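AtxE2 (Asticcacaulis excentricus, PDB 5TXE) hydrolyses the isopeptide bond of the lasso peptides astexin-2 and astexin-3, recognising their threaded shape and converting them to linear peptides. Local coordinates at residues T267-R272 with T283-R288; A544-S549 with T600-Q605; P627-I632 with D676-L681. The protein carries 1 engineered substitution. All coordinates share one frame; numbering follows the deposited sequence.

Contact 1 of 3, residues T267-R272 with T283-R288; sequences TFSVSR and TLVARR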
loop_
_atom_site.group_PDB
_atom_site.type_symbol
_atom_site.label_atom_id
_atom_site.label_comp_id
_atom_site.label_asym_id
_atom_site.label_seq_id
_atom_site.Cartn_x
_atom_site.Cartn_y
_atom_site.Cartn_z
ATOM N N THR A 267 10.484 29.248 -11.894
ATOM C CA THR A 267 10.368 28.170 -10.943
ATOM C C THR A 267 8.872 27.945 -10.665
ATOM O O THR A 267 8.113 28.850 -10.282
ATOM C CB THR A 267 11.136 28.502 -9.659
ATOM O OG1 THR A 267 12.528 28.429 -9.961
ATOM C CG2 THR A 267 10.855 27.518 -8.557
ATOM N N PHE A 268 8.459 26.726 -10.915
ATOM C CA PHE A 268 7.109 26.307 -10.605
ATOM C C PHE A 268 7.076 25.543 -9.312
ATOM O O PHE A 268 7.968 24.758 -9.028
ATOM C CB PHE A 268 6.583 25.487 -11.711
ATOM C CG PHE A 268 6.427 26.243 -12.977
ATOM C CD1 PHE A 268 5.350 27.096 -13.158
ATOM C CD2 PHE A 268 7.328 26.116 -13.970
ATOM C CE1 PHE A 268 5.168 27.795 -14.342
ATOM C CE2 PHE A 268 7.176 26.820 -15.142
ATOM C CZ PHE A 268 6.091 27.662 -15.332
ATOM N N SER A 269 6.093 25.852 -8.477
ATOM C CA SER A 269 5.904 25.133 -7.260
ATOM C C SER A 269 4.411 25.172 -6.914
ATOM O O SER A 269 3.601 25.550 -7.744
ATOM C CB SER A 269 6.758 25.726 -6.173
ATOM O OG SER A 269 6.305 27.019 -5.876
ATOM N N VAL A 270 4.060 24.730 -5.718
ATOM C CA VAL A 270 2.695 24.576 -5.338
ATOM C C VAL A 270 2.577 25.104 -3.938
ATOM O O VAL A 270 3.460 24.883 -3.126
ATOM C CB VAL A 270 2.444 23.075 -5.461
ATOM C CG1 VAL A 270 1.781 22.475 -4.259
ATOM C CG2 VAL A 270 1.781 22.782 -6.781
ATOM N N SER A 271 1.526 25.841 -3.619
ATOM C CA SER A 271 1.355 26.226 -2.206
ATOM C C SER A 271 -0.098 26.514 -1.900
ATOM O O SER A 271 -0.899 26.642 -2.797
ATOM C CB SER A 271 2.203 27.470 -1.890
ATOM O OG SER A 271 1.709 28.595 -2.606
ATOM N N ARG A 272 -0.409 26.693 -0.624
ATOM C CA ARG A 272 -1.764 27.047 -0.179
ATOM C C ARG A 272 -1.869 28.545 0.172
ATOM O O ARG A 272 -0.876 29.150 0.566
ATOM C CB ARG A 272 -2.097 26.240 1.054
ATOM C CG ARG A 272 -1.589 24.825 1.016
ATOM C CD ARG A 272 -1.753 24.151 2.366
ATOM N NE ARG A 272 -2.271 22.792 2.155
ATOM C CZ ARG A 272 -1.544 21.727 1.783
ATOM N NH1 ARG A 272 -0.227 21.816 1.597
ATOM N NH2 ARG A 272 -2.148 20.558 1.587
ATOM N N THR A 283 -2.201 25.244 -4.994
ATOM C CA THR A 283 -2.310 25.889 -6.274
ATOM C C THR A 283 -0.893 26.005 -6.849
ATOM O O THR A 283 0.029 26.360 -6.127
ATOM C CB THR A 283 -2.887 27.333 -6.136
ATOM O OG1 THR A 283 -4.188 27.297 -5.530
ATOM C CG2 THR A 283 -3.027 27.962 -7.470
ATOM N N LEU A 284 -0.767 25.766 -8.146
ATOM C CA LEU A 284 0.430 26.055 -8.883
ATOM C C LEU A 284 0.829 27.541 -8.836
ATOM O O LEU A 284 -0.009 28.417 -9.105
ATOM C CB LEU A 284 0.188 25.747 -10.324
ATOM C CG LEU A 284 1.418 25.879 -11.207
ATOM C CD1 LEU A 284 2.467 24.864 -10.819
ATOM C CD2 LEU A 284 0.999 25.662 -12.639
ATOM N N VAL A 285 2.094 27.799 -8.519
ATOM C CA VAL A 285 2.661 29.168 -8.531
ATOM C C VAL A 285 3.930 29.234 -9.397
ATOM O O VAL A 285 4.677 28.256 -9.523
ATOM C CB VAL A 285 2.943 29.781 -7.142
ATOM C CG1 VAL A 285 1.858 29.436 -6.132
ATOM C CG2 VAL A 285 4.283 29.352 -6.617
ATOM N N ALA A 286 4.113 30.384 -10.033
ATOM C CA ALA A 286 5.258 30.645 -10.883
ATOM C C ALA A 286 6.039 31.887 -10.393
ATOM O O ALA A 286 5.429 32.939 -10.132
ATOM C CB ALA A 286 4.789 30.838 -12.303
ATOM N N ARG A 287 7.358 31.736 -10.244
ATOM C CA ARG A 287 8.273 32.824 -9.904
ATOM C C ARG A 287 9.306 32.978 -11.022
ATOM O O ARG A 287 9.954 31.992 -11.377
ATOM C CB ARG A 287 9.009 32.515 -8.599
ATOM C CG ARG A 287 8.138 32.353 -7.364
ATOM C CD ARG A 287 8.947 31.856 -6.157
ATOM N NE ARG A 287 10.148 32.668 -5.947
ATOM C CZ ARG A 287 10.243 33.754 -5.172
ATOM N NH1 ARG A 287 9.199 34.207 -4.467
ATOM N NH2 ARG A 287 11.418 34.390 -5.096
ATOM N N ARG A 288 9.425 34.161 -11.637
ATOM C CA ARG A 288 10.525 34.414 -12.579
ATOM C C ARG A 288 11.727 34.898 -11.743
ATOM O O ARG A 288 11.688 35.969 -11.181
ATOM C CB ARG A 288 10.099 35.441 -13.636
ATOM C CG ARG A 288 11.228 36.008 -14.516
ATOM C CD ARG A 288 10.720 36.643 -15.831
ATOM N NE ARG A 288 10.353 35.611 -16.821
ATOM C CZ ARG A 288 11.151 35.129 -17.782
ATOM N NH1 ARG A 288 12.390 35.585 -17.966
ATOM N NH2 ARG A 288 10.691 34.179 -18.585
#
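Strands 267-271 and 283-288 run antiparallel, their axes 4.5 Å apart at closest approach and their directions 143° apart, a departure from exact antiparallel that reflects the strand twist. They form a β-hairpin, the two inner strands of a four-stranded antiparallel sheet, consistent with a blade of the β-propeller found in prolyl oligopeptidases. The hydrogen-bonded pairs are Thr267 with Arg287, Ser269 with Val285 and Ser271 with Thr283; each exchanges two N-H···O=C bonds. Straightest of the six is Val285 N to Ser269 O, 2.8 Å long and 174° at the hydrogen. Ser269 O also receives the CA-H of Leu284 and is touched by Leu284 CD1 at 3.3 Å. In the non-hydrogen-bonded pairs, Phe268 with Ala286 and Val270 with Leu284, apolar groups share one face. Phe268 brings the ring atom CE1 to 3.7 Å from Ala286 CB, while its CB lies 4.3 Å from Leu284 CD1. Met307 and Met334, from strands 304-310 and 328-335 of the next sheet, pack on Phe268 and Leu284, so this face is turned to the neighbouring four-stranded sheet, probably the next blade. Thr267, Ser269, Ser271 and Val285 occupy the other face. There the branched Val285 lies between two serines: CG1 is 3.6 Å from Ser271 OG, and CG2 is met at 3.2 Å by Ser269 OG, which sits between its own backbone N and carbonyl carbon (chi1 66°).

Contact 2 of 3, residues A544-S549 with T600-Q605; sequences AAAVTS and TPLLIQ
The flat body here is the β-sheet itself: Ala546, Thr548, Leu602 and Ile604 lie on one face, Val547 and Leu603 on the other, and backbone N-H and C=O groups bond between the facing strand edges. The strands, 13° from parallel, are adjacent toward one side of the mixed sheet of the α/β-hydrolase fold, with only strand 628-633 beyond 602-607. Four backbone bonds tie them as a ladder, beginning with Ala546 N to Pro601 O at 2.9 Å and ending with Gln605 N to Thr548 O at 3.0 Å. Before the first rung, the Pro601 ring sets its CD 3.3 Å from Ala544 O. Helix 528-539, which follows the engineered Ala527 at the nucleophile position, covers the face of Ala546 and Thr548, whereas Trp656 of helix 643-662 packs on Val547 and Leu603. Those two side chains run alongside each other, Val547 CG2 4.1 Å from Leu603 CB. Beyond the strands, the side chain of Ser549 is about 5 Å from that of Glu610 and about 6 Å from that of His638, both inferred charge-relay residues, so the C-terminal end of the ladder borders the active site. Thr548 OG1 is turned anti to its backbone N (chi1 -178°) and bonds Ser550 O. The same rotation sets the methyl CG2 beside the neighbouring strand, 3.7 Å from Ile604 CG1 and 4.0 Å from Leu602 CD1.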
loop_
_atom_site.group_PDB
_atom_site.type_symbol
_atom_site.label_atom_id
_atom_site.label_comp_id
_atom_site.label_asym_id
_atom_site.label_seq_id
_atom_site.Cartn_x
_atom_site.Cartn_y
_atom_site.Cartn_z
ATOM N N ALA A 544 -23.684 -10.744 7.203
ATOM C CA ALA A 544 -23.941 -12.112 7.549
ATOM C C ALA A 544 -22.655 -12.961 7.752
ATOM O O ALA A 544 -22.746 -14.133 8.181
ATOM C CB ALA A 544 -24.772 -12.741 6.472
ATOM N N ALA A 545 -21.502 -12.425 7.365
ATOM C CA ALA A 545 -20.188 -13.112 7.560
ATOM C C ALA A 545 -19.058 -12.123 7.375
ATOM O O ALA A 545 -19.245 -11.094 6.687
ATOM C CB ALA A 545 -20.048 -14.277 6.620
ATOM N N ALA A 546 -17.939 -12.367 8.050
ATOM C CA ALA A 546 -16.814 -11.472 7.953
ATOM C C ALA A 546 -15.484 -12.192 8.029
ATOM O O ALA A 546 -15.404 -13.310 8.570
ATOM C CB ALA A 546 -16.911 -10.399 8.996
ATOM N N VAL A 547 -14.467 -11.557 7.435
ATOM C CA VAL A 547 -13.112 -11.958 7.503
ATOM C C VAL A 547 -12.290 -10.732 7.822
ATOM O O VAL A 547 -12.557 -9.665 7.292
ATOM C CB VAL A 547 -12.633 -12.553 6.191
ATOM C CG1 VAL A 547 -11.154 -12.929 6.296
ATOM C CG2 VAL A 547 -13.449 -13.805 5.862
ATOM N N THR A 548 -11.316 -10.866 8.732
ATOM C CA THR A 548 -10.373 -9.787 9.038
ATOM C C THR A 548 -8.955 -10.363 9.126
ATOM O O THR A 548 -8.790 -11.531 9.449
ATOM C CB THR A 548 -10.781 -9.052 10.320
ATOM O OG1 THR A 548 -9.886 -8.002 10.549
ATOM C CG2 THR A 548 -10.688 -9.918 11.573
ATOM N N SER A 549 -7.945 -9.577 8.851
ATOM C CA SER A 549 -6.562 -10.034 8.958
ATOM C C SER A 549 -5.981 -9.794 10.353
ATOM O O SER A 549 -4.938 -10.331 10.686
ATOM C CB SER A 549 -5.706 -9.283 7.994
ATOM O OG SER A 549 -5.584 -7.944 8.452
ATOM N N THR A 600 -22.369 -12.558 14.153
ATOM C CA THR A 600 -21.843 -12.775 12.820
ATOM C C THR A 600 -20.609 -13.685 12.823
ATOM O O THR A 600 -19.662 -13.396 13.499
ATOM C CB THR A 600 -21.419 -11.428 12.239
ATOM O OG1 THR A 600 -22.553 -10.557 12.203
ATOM C CG2 THR A 600 -20.912 -11.575 10.808
ATOM N N PRO A 601 -20.583 -14.712 11.988
ATOM C CA PRO A 601 -19.390 -15.531 11.775
ATOM C C PRO A 601 -18.207 -14.699 11.388
ATOM O O PRO A 601 -18.292 -13.901 10.466
ATOM C CB PRO A 601 -19.791 -16.448 10.633
ATOM C CG PRO A 601 -21.289 -16.562 10.738
ATOM C CD PRO A 601 -21.735 -15.178 11.155
ATOM N N LEU A 602 -17.097 -14.885 12.096
ATOM C CA LEU A 602 -15.888 -14.119 11.848
ATOM C C LEU A 602 -14.678 -15.050 11.759
ATOM O O LEU A 602 -14.408 -15.867 12.683
ATOM C CB LEU A 602 -15.686 -13.186 12.998
ATOM C CG LEU A 602 -14.396 -12.381 12.973
ATOM C CD1 LEU A 602 -14.355 -11.475 11.766
ATOM C CD2 LEU A 602 -14.212 -11.572 14.242
ATOM N N LEU A 603 -13.975 -14.932 10.646
ATOM C CA LEU A 603 -12.719 -15.569 10.431
ATOM C C LEU A 603 -11.593 -14.571 10.544
ATOM O O LEU A 603 -11.627 -13.553 9.857
ATOM C CB LEU A 603 -12.688 -16.210 9.077
ATOM C CG LEU A 603 -11.359 -16.833 8.673
ATOM C CD1 LEU A 603 -11.048 -18.041 9.490
ATOM C CD2 LEU A 603 -11.459 -17.280 7.231
ATOM N N ILE A 604 -10.585 -14.865 11.384
ATOM C CA ILE A 604 -9.400 -13.995 11.506
ATOM C C ILE A 604 -8.169 -14.736 10.959
ATOM O O ILE A 604 -7.812 -15.821 11.449
ATOM C CB ILE A 604 -9.142 -13.603 12.980
ATOM C CG1 ILE A 604 -10.413 -13.000 13.617
ATOM C CG2 ILE A 604 -8.026 -12.613 13.130
ATOM C CD1 ILE A 604 -10.431 -13.093 15.135
ATOM N N GLN A 605 -7.503 -14.147 9.984
ATOM C CA GLN A 605 -6.370 -14.796 9.350
ATOM C C GLN A 605 -5.190 -13.942 9.675
ATOM O O GLN A 605 -4.859 -12.995 8.932
ATOM C CB GLN A 605 -6.603 -14.920 7.860
ATOM C CG GLN A 605 -7.738 -15.883 7.537
ATOM C CD GLN A 605 -7.581 -16.607 6.222
ATOM O OE1 GLN A 605 -6.789 -17.580 6.129
ATOM N NE2 GLN A 605 -8.376 -16.225 5.215
#

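Contact 3 of 3, residues P627-I632 with D676-L681; sequences PVELII and DRWRAL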
loop_
_atom_site.group_PDB
_atom_site.type_symbol
_atom_site.label_atom_id
_atom_site.label_comp_id
_atom_site.label_asym_id
_atom_site.label_seq_id
_atom_site.Cartn_x
_atom_site.Cartn_y
_atom_site.Cartn_z
ATOM N N PRO A 627 -19.568 -17.976 16.587
ATOM C CA PRO A 627 -18.879 -18.612 15.451
ATOM C C PRO A 627 -17.665 -17.843 14.927
ATOM O O PRO A 627 -17.737 -17.230 13.880
ATOM C CB PRO A 627 -19.957 -18.670 14.397
ATOM C CG PRO A 627 -20.864 -17.511 14.713
ATOM C CD PRO A 627 -20.789 -17.267 16.173
ATOM N N VAL A 628 -16.551 -17.974 15.646
ATOM C CA VAL A 628 -15.317 -17.290 15.373
ATOM C C VAL A 628 -14.219 -18.367 15.142
ATOM O O VAL A 628 -14.258 -19.440 15.727
ATOM C CB VAL A 628 -14.934 -16.403 16.546
ATOM C CG1 VAL A 628 -14.660 -17.221 17.785
ATOM C CG2 VAL A 628 -13.697 -15.553 16.261
ATOM N N GLU A 629 -13.265 -18.071 14.276
ATOM C CA GLU A 629 -12.111 -18.952 14.042
ATOM C C GLU A 629 -10.929 -18.048 13.770
ATOM O O GLU A 629 -11.051 -16.998 13.111
ATOM C CB GLU A 629 -12.360 -19.876 12.863
ATOM C CG GLU A 629 -11.183 -20.763 12.545
ATOM C CD GLU A 629 -11.517 -21.940 11.662
ATOM O OE1 GLU A 629 -11.106 -21.947 10.480
ATOM O OE2 GLU A 629 -12.171 -22.888 12.143
ATOM N N LEU A 630 -9.783 -18.463 14.305
ATOM C CA LEU A 630 -8.527 -17.725 14.184
ATOM C C LEU A 630 -7.475 -18.636 13.573
ATOM O O LEU A 630 -7.277 -19.793 14.006
ATOM C CB LEU A 630 -8.071 -17.259 15.581
ATOM C CG LEU A 630 -6.641 -16.744 15.786
ATOM C CD1 LEU A 630 -6.408 -15.473 14.981
ATOM C CD2 LEU A 630 -6.364 -16.393 17.220
ATOM N N ILE A 631 -6.808 -18.117 12.566
ATOM C CA ILE A 631 -5.789 -18.831 11.871
ATOM C C ILE A 631 -4.533 -18.068 12.103
ATOM O O ILE A 631 -4.540 -16.864 12.037
ATOM C CB ILE A 631 -6.012 -18.863 10.362
ATOM C CG1 ILE A 631 -7.407 -19.384 10.010
ATOM C CG2 ILE A 631 -4.977 -19.732 9.653
ATOM C CD1 ILE A 631 -7.719 -20.858 10.374
ATOM N N ILE A 632 -3.423 -18.763 12.347
ATOM C CA ILE A 632 -2.158 -18.088 12.569
ATOM C C ILE A 632 -1.154 -18.468 11.507
ATOM O O ILE A 632 -0.971 -19.652 11.247
ATOM C CB ILE A 632 -1.638 -18.497 13.963
ATOM C CG1 ILE A 632 -2.607 -17.954 14.993
ATOM C CG2 ILE A 632 -0.218 -17.937 14.235
ATOM C CD1 ILE A 632 -2.506 -18.720 16.251
ATOM N N ASP A 676 -15.793 -29.768 8.826
ATOM C CA ASP A 676 -16.239 -30.255 10.166
ATOM C C ASP A 676 -16.261 -29.124 11.188
ATOM O O ASP A 676 -17.227 -28.923 11.921
ATOM C CB ASP A 676 -15.335 -31.387 10.700
ATOM C CG ASP A 676 -15.468 -32.698 9.899
ATOM O OD1 ASP A 676 -16.460 -32.853 9.125
ATOM O OD2 ASP A 676 -14.562 -33.560 10.028
ATOM N N ARG A 677 -15.175 -28.374 11.255
ATOM C CA ARG A 677 -15.077 -27.298 12.198
ATOM C C ARG A 677 -16.153 -26.241 11.943
ATOM O O ARG A 677 -16.782 -25.766 12.852
ATOM C CB ARG A 677 -13.738 -26.636 11.990
ATOM C CG ARG A 677 -12.734 -26.766 13.095
ATOM C CD ARG A 677 -11.636 -25.757 12.824
ATOM N NE ARG A 677 -10.802 -26.355 11.853
ATOM C CZ ARG A 677 -10.309 -25.850 10.733
ATOM N NH1 ARG A 677 -10.502 -24.606 10.304
ATOM N NH2 ARG A 677 -9.536 -26.670 10.042
ATOM N N TRP A 678 -16.348 -25.868 10.687
ATOM C CA TRP A 678 -17.269 -24.804 10.379
ATOM C C TRP A 678 -18.727 -25.265 10.565
ATOM O O TRP A 678 -19.584 -24.483 11.000
ATOM C CB TRP A 678 -17.032 -24.283 8.972
ATOM C CG TRP A 678 -15.691 -23.651 8.769
ATOM C CD1 TRP A 678 -14.747 -23.412 9.711
ATOM C CD2 TRP A 678 -15.160 -23.187 7.547
ATOM N NE1 TRP A 678 -13.658 -22.834 9.154
ATOM C CE2 TRP A 678 -13.869 -22.714 7.808
ATOM C CE3 TRP A 678 -15.644 -23.135 6.241
ATOM C CZ2 TRP A 678 -13.081 -22.149 6.848
ATOM C CZ3 TRP A 678 -14.816 -22.572 5.258
ATOM C CH2 TRP A 678 -13.577 -22.074 5.574
ATOM N N ARG A 679 -19.002 -26.538 10.325
ATOM C CA ARG A 679 -20.363 -27.072 10.677
ATOM C C ARG A 679 -20.601 -26.993 12.164
ATOM O O ARG A 679 -21.686 -26.577 12.604
ATOM C CB ARG A 679 -20.571 -28.477 10.133
ATOM C CG ARG A 679 -20.813 -28.417 8.641
ATOM C CD ARG A 679 -21.305 -29.714 8.012
ATOM N NE ARG A 679 -20.179 -30.608 7.816
ATOM C CZ ARG A 679 -19.506 -30.771 6.676
ATOM N NH1 ARG A 679 -19.847 -30.165 5.516
ATOM N NH2 ARG A 679 -18.472 -31.579 6.702
ATOM N N ALA A 680 -19.569 -27.282 12.946
ATOM C CA ALA A 680 -19.712 -27.132 14.382
ATOM C C ALA A 680 -19.920 -25.663 14.757
ATOM O O ALA A 680 -20.646 -25.381 15.716
ATOM C CB ALA A 680 -18.512 -27.730 15.139
ATOM N N LEU A 681 -19.264 -24.732 14.064
ATOM C CA LEU A 681 -19.481 -23.321 14.393
ATOM C C LEU A 681 -20.953 -22.925 14.134
ATOM O O LEU A 681 -21.572 -22.187 14.886
ATOM C CB LEU A 681 -18.566 -22.399 13.587
ATOM C CG LEU A 681 -17.066 -22.464 13.896
ATOM C CD1 LEU A 681 -16.338 -21.483 12.998
ATOM C CD2 LEU A 681 -16.738 -22.155 15.360
#
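Strand 628-632 and helix 676-681 run roughly antiparallel, 148° between their directions, with axes 9.8 Å apart at closest approach; the backbones come nearest at Pro627 and Leu681, whose CA atoms are 4.9 Å apart. The strand is the outermost of the α/β-hydrolase sheet on this side, and the helix belongs to the C-terminal segment 672-684 that packs against it. Leu681 supplies the apolar part. Its CB faces Pro627 CB at 4.1 Å, and its CD2 reaches Val628 O at 3.7 Å, so the leucine lies over the start of the strand. The polar part centres on Glu629, whose CG stands anti to the backbone N and whose chain stays extended beyond it, carrying the carboxylate across to the helix. There OE1 accepts a nearly straight bond from Trp678 NE1, 3.0 Å and 175°, lying in the indole plane at the ring edge, although the N-H meets the oxygen from above the carboxylate plane. Arg677 uses a single nitrogen: NH1 bonds OE2 at 3.0 Å and 172°, on the syn side but tilted out of the carboxylate plane, and makes a shorter but strongly bent, weak bond to OE1 at 2.7 Å. Trp678 also meets Trp656 of helix 643-662 edge-to-face. Two successive helix residues thus grip one buried carboxylate, an indole N-H on one oxygen and a guanidinium nitrogen spanning both. Such a setting would probably favour the ionised form of Glu629 and may offset part of the cost of burying its charge.

Along the chain the three contacts follow in series, contact 1 closing before contact 2 opens and contact 2 before contact 3. Contact 1 lies in the propeller-like part, its centre about 48 Å from that of contact 2 and about 58 Å from that of contact 3, on the opposite side of the chain's centre. Contacts 2 and 3 are about 10 Å apart between centres and share the hydrolase sheet: strand 602-607 pairs with both 545-548 and 628-633. Ile604 N to Glu629 O (2.8 Å) and Ile604 O to Ile631 N (2.7 Å) are probable hydrogen bonds connecting them. The sheet therefore runs continuously from strands beside the catalytic residues to its outer edge, where the C-terminal helix docks.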